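Local coordinates for transcriptional regulator containing CBS domains (Streptococcus pneumoniae, PDB 6UOF), which probably regulates transcription, its paired CBS domains, the part in this crystal, being of a kind that often senses adenosine-containing ligands, at residues Q88-E93 with R114-K119. Numbering follows the deposited sequence. Where two conformers were deposited one is given.
Sequences QRMIAE and RDVMEK
Selenomethionine Met117 reaches from helix 113-118 to Met90 (also selenomethionine) and Ile91 on helix 83-93, joining the two helices of the second CBS domain, where the alpha-beta-beta-alpha part of the CBS fold runs through helix 83-93, strands 97-101 and 107-112 and helix 113-118. The short segments lie 11.0 Å apart at their closest axis approach, with N-to-C directions at 116°, a separation bridged by side chains without any hydrogen bond between them. Within segment 114-119, Arg114, Asp115, Glu118 and Lys119 form a salt-bridge network, with buried Asp115 also paired to Arg10. On the other helix, Arg89 NE donates to Glu93 OE1 at 3.0 Å and 162°, the oxygen lying near the guanidinium plane but being approached from above the carboxylate plane. Met117 starts with CG beside its own backbone N; the chain then bends at chi2 (-42°) and again at chi3, bringing SE and CE to helix 83-93. Its CE ends up against two residues: it lies 3.7 Å from Ile91 CG1 and 4.0 Å from Met90 CB, so the methyl meets the longer branch of Ile91 and the base of the Met90 chain. Ile91 CD1 continues past CE to within 4.0 Å of Met117 SE, and the two side chains run across one another at a slant. Ser87 and Ile83, one turn and two turns before Ile91 and Met90, add to the packing around Val116, while Phe95 touches Met90. On the buried side of the interface Met90 keeps CG beside its backbone N and is extended at chi2; in one of its two deposited conformers, Met90 SE lies 4.1 Å from the CG2 methyl of Val116.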
ATOM      1  N   GLN A  88       4.862  -9.416 -13.030  0.50 15.78           N
ATOM      2  CA  GLN A  88       4.203  -9.286 -14.357  0.50 16.70           C
ATOM      3  C   GLN A  88       3.197  -8.130 -14.322  0.50 15.56           C
ATOM      4  O   GLN A  88       3.178  -7.308 -15.257  0.50 15.57           O
ATOM      5  CB  GLN A  88       3.513 -10.604 -14.714  0.50 18.39           C
ATOM      6  CG  GLN A  88       4.487 -11.729 -15.034  0.50 20.17           C
ATOM      7  CD  GLN A  88       3.848 -13.097 -14.978  0.50 22.60           C
ATOM      8  OE1 GLN A  88       2.632 -13.236 -14.863  0.50 24.60           O
ATOM      9  NE2 GLN A  88       4.677 -14.126 -15.059  0.50 24.47           N
ATOM     10  N   ARG A  89       2.375  -8.082 -13.276  1.00 15.03           N
ATOM     11  CA  ARG A  89       1.323  -7.039 -13.186  1.00 14.93           C
ATOM     12  C   ARG A  89       1.910  -5.684 -12.801  1.00 13.61           C
ATOM     13  O   ARG A  89       1.468  -4.654 -13.310  1.00 13.85           O
ATOM     14  CB  ARG A  89       0.223  -7.480 -12.225  1.00 16.27           C
ATOM     15  CG  ARG A  89      -0.977  -6.556 -12.262  1.00 17.88           C
ATOM     16  CD  ARG A  89      -2.189  -7.166 -11.603  1.00 19.09           C
ATOM     17  NE  ARG A  89      -3.270  -6.197 -11.535  1.00 20.94           N
ATOM     18  CZ  ARG A  89      -4.458  -6.448 -11.000  1.00 23.35           C
ATOM     19  NH1 ARG A  89      -4.712  -7.645 -10.497  1.00 24.72           N
ATOM     20  NH2 ARG A  89      -5.391  -5.508 -10.972  1.00 24.31           N
HETATM   21  N   MSE A  90       2.914  -5.652 -11.915  1.00 12.83           N
HETATM   22  CA  MSE A  90       3.512  -4.380 -11.550  0.60 12.80           C
HETATM   23  C   MSE A  90       4.142  -3.731 -12.790  1.00 12.87           C
HETATM   24  O   MSE A  90       4.075  -2.513 -12.949  1.00 13.25           O
HETATM   25  CB  MSE A  90       4.535  -4.583 -10.427  0.60 12.76           C
HETATM   26  CG  MSE A  90       3.930  -5.108  -9.129  0.60 13.04           C
HETATM   27 SE   MSE A  90       5.166  -5.000  -7.599  0.60 13.71          SE
HETATM   28  CE  MSE A  90       5.066  -3.098  -7.118  0.60 13.60           C
ATOM     29  N   ILE A  91       4.744  -4.544 -13.668  1.00 12.78           N
ATOM     30  CA  ILE A  91       5.351  -4.002 -14.882  1.00 13.69           C
ATOM     31  C   ILE A  91       4.250  -3.557 -15.859  1.00 13.57           C
ATOM     32  O   ILE A  91       4.323  -2.407 -16.374  1.00 14.13           O
ATOM     33  CB  ILE A  91       6.300  -5.038 -15.518  1.00 13.92           C
ATOM     34  CG1 ILE A  91       7.570  -5.204 -14.678  1.00 14.45           C
ATOM     35  CG2 ILE A  91       6.646  -4.671 -16.959  1.00 14.30           C
ATOM     36  CD1 ILE A  91       8.297  -6.497 -14.913  1.00 15.71           C
ATOM     37  N   ALA A  92       3.278  -4.429 -16.118  1.00 14.58           N
ATOM     38  CA  ALA A  92       2.252  -4.125 -17.137  1.00 15.51           C
ATOM     39  C   ALA A  92       1.424  -2.905 -16.733  1.00 15.54           C
ATOM     40  O   ALA A  92       1.058  -2.137 -17.639  1.00 16.32           O
ATOM     41  CB  ALA A  92       1.362  -5.329 -17.341  1.00 16.60           C
ATOM     42  N   GLU A  93       1.137  -2.727 -15.435  1.00 15.63           N
ATOM     43  CA  GLU A  93       0.209  -1.667 -14.932  1.00 17.26           C
ATOM     44  C   GLU A  93       0.944  -0.551 -14.175  1.00 17.28           C
ATOM     45  O   GLU A  93       0.273   0.335 -13.634  1.00 19.72           O
ATOM     46  CB  GLU A  93      -0.894  -2.342 -14.115  1.00 18.88           C
ATOM     47  CG  GLU A  93      -1.705  -3.323 -14.949  1.00 21.50           C
ATOM     48  CD  GLU A  93      -2.785  -4.107 -14.220  1.00 23.36           C
ATOM     49  OE1 GLU A  93      -3.176  -3.703 -13.119  1.00 25.57           O
ATOM     50  OE2 GLU A  93      -3.218  -5.137 -14.759  1.00 30.08           O
ATOM     51  N   ARG A 114      10.817  -2.173  -6.043  1.00 15.37           N
ATOM     52  CA  ARG A 114      12.287  -2.389  -6.007  1.00 16.93           C
ATOM     53  C   ARG A 114      12.599  -3.780  -5.437  1.00 16.57           C
ATOM     54  O   ARG A 114      13.477  -4.460  -5.974  1.00 16.74           O
ATOM     55  CB  ARG A 114      12.973  -1.313  -5.162  1.00 20.79           C
ATOM     56  CG  ARG A 114      14.477  -1.246  -5.375  1.00 24.64           C
ATOM     57  CD  ARG A 114      15.274  -0.644  -4.232  1.00 30.13           C
ATOM     58  NE  ARG A 114      15.731  -1.659  -3.281  1.00 35.85           N
ATOM     59  CZ  ARG A 114      15.078  -2.055  -2.189  1.00 34.84           C
ATOM     60  NH1 ARG A 114      13.909  -1.525  -1.868  1.00 34.33           N
ATOM     61  NH2 ARG A 114      15.608  -2.983  -1.410  1.00 41.30           N
ATOM     62  N   ASP A 115      11.905  -4.195  -4.378  1.00 15.36           N
ATOM     63  CA  ASP A 115      12.228  -5.524  -3.805  1.00 15.88           C
ATOM     64  C   ASP A 115      11.857  -6.628  -4.794  1.00 15.64           C
ATOM     65  O   ASP A 115      12.619  -7.589  -4.922  1.00 17.13           O
ATOM     66  CB  ASP A 115      11.520  -5.708  -2.467  1.00 15.88           C
ATOM     67  CG  ASP A 115      12.073  -4.837  -1.355  1.00 16.74           C
ATOM     68  OD1 ASP A 115      13.277  -4.506  -1.416  1.00 19.31           O
ATOM     69  OD2 ASP A 115      11.318  -4.536  -0.408  1.00 17.76           O
ATOM     70  N   VAL A 116      10.729  -6.488  -5.478  1.00 14.97           N
ATOM     71  CA  VAL A 116      10.282  -7.538  -6.430  1.00 16.44           C
ATOM     72  C   VAL A 116      11.258  -7.620  -7.600  1.00 17.47           C
ATOM     73  O   VAL A 116      11.659  -8.707  -8.003  1.00 19.95           O
ATOM     74  CB  VAL A 116       8.845  -7.257  -6.898  1.00 16.05           C
ATOM     75  CG1 VAL A 116       8.470  -8.098  -8.108  1.00 17.41           C
ATOM     76  CG2 VAL A 116       7.841  -7.448  -5.768  1.00 16.21           C
HETATM   77  N   MSE A 117      11.693  -6.462  -8.096  1.00 17.02           N
HETATM   78  CA  MSE A 117      12.551  -6.494  -9.271  1.00 18.47           C
HETATM   79  C   MSE A 117      13.957  -6.982  -8.921  1.00 20.44           C
HETATM   80  O   MSE A 117      14.605  -7.637  -9.737  1.00 23.19           O
HETATM   81  CB  MSE A 117      12.638  -5.112  -9.921  1.00 18.69           C
HETATM   82  CG  MSE A 117      11.331  -4.590 -10.480  1.00 18.13           C
HETATM   83 SE   MSE A 117      10.238  -5.919 -11.466  1.00 20.18          SE
HETATM   84  CE  MSE A 117       8.416  -5.347 -11.099  1.00 17.91           C
ATOM     85  N   GLU A 118      14.441  -6.627  -7.727  1.00 21.38           N
ATOM     86  CA  GLU A 118      15.787  -7.005  -7.324  1.00 24.67           C
ATOM     87  C   GLU A 118      15.823  -8.504  -7.008  1.00 26.48           C
ATOM     88  O   GLU A 118      16.889  -9.109  -7.214  1.00 29.52           O
ATOM     89  CB  GLU A 118      16.253  -6.125  -6.164  1.00 26.86           C
ATOM     90  CG  GLU A 118      16.542  -4.694  -6.594  1.00 29.21           C
ATOM     91  CD  GLU A 118      17.066  -3.765  -5.512  1.00 33.14           C
ATOM     92  OE1 GLU A 118      17.071  -4.172  -4.336  1.00 38.35           O
ATOM     93  OE2 GLU A 118      17.463  -2.626  -5.854  1.00 37.30           O
ATOM     94  N   LYS A 119      14.704  -9.078  -6.543  1.00 27.98           N
ATOM     95  CA  LYS A 119      14.621 -10.532  -6.221  1.00 30.66           C
ATOM     96  C   LYS A 119      13.698 -11.234  -7.224  1.00 29.95           C
ATOM     97  O   LYS A 119      14.078 -12.325  -7.702  1.00 35.88           O
ATOM     98  CB  LYS A 119      14.135 -10.764  -4.789  1.00 32.53           C
ATOM     99  CG  LYS A 119      15.084 -10.292  -3.696  1.00 36.17           C
ATOM    100  CD  LYS A 119      15.024  -8.822  -3.381  1.00 35.02           C
ATOM    101  CE  LYS A 119      15.962  -8.442  -2.254  1.00 40.57           C
ATOM    102  NZ  LYS A 119      15.753  -7.038  -1.823  1.00 42.60           N
TER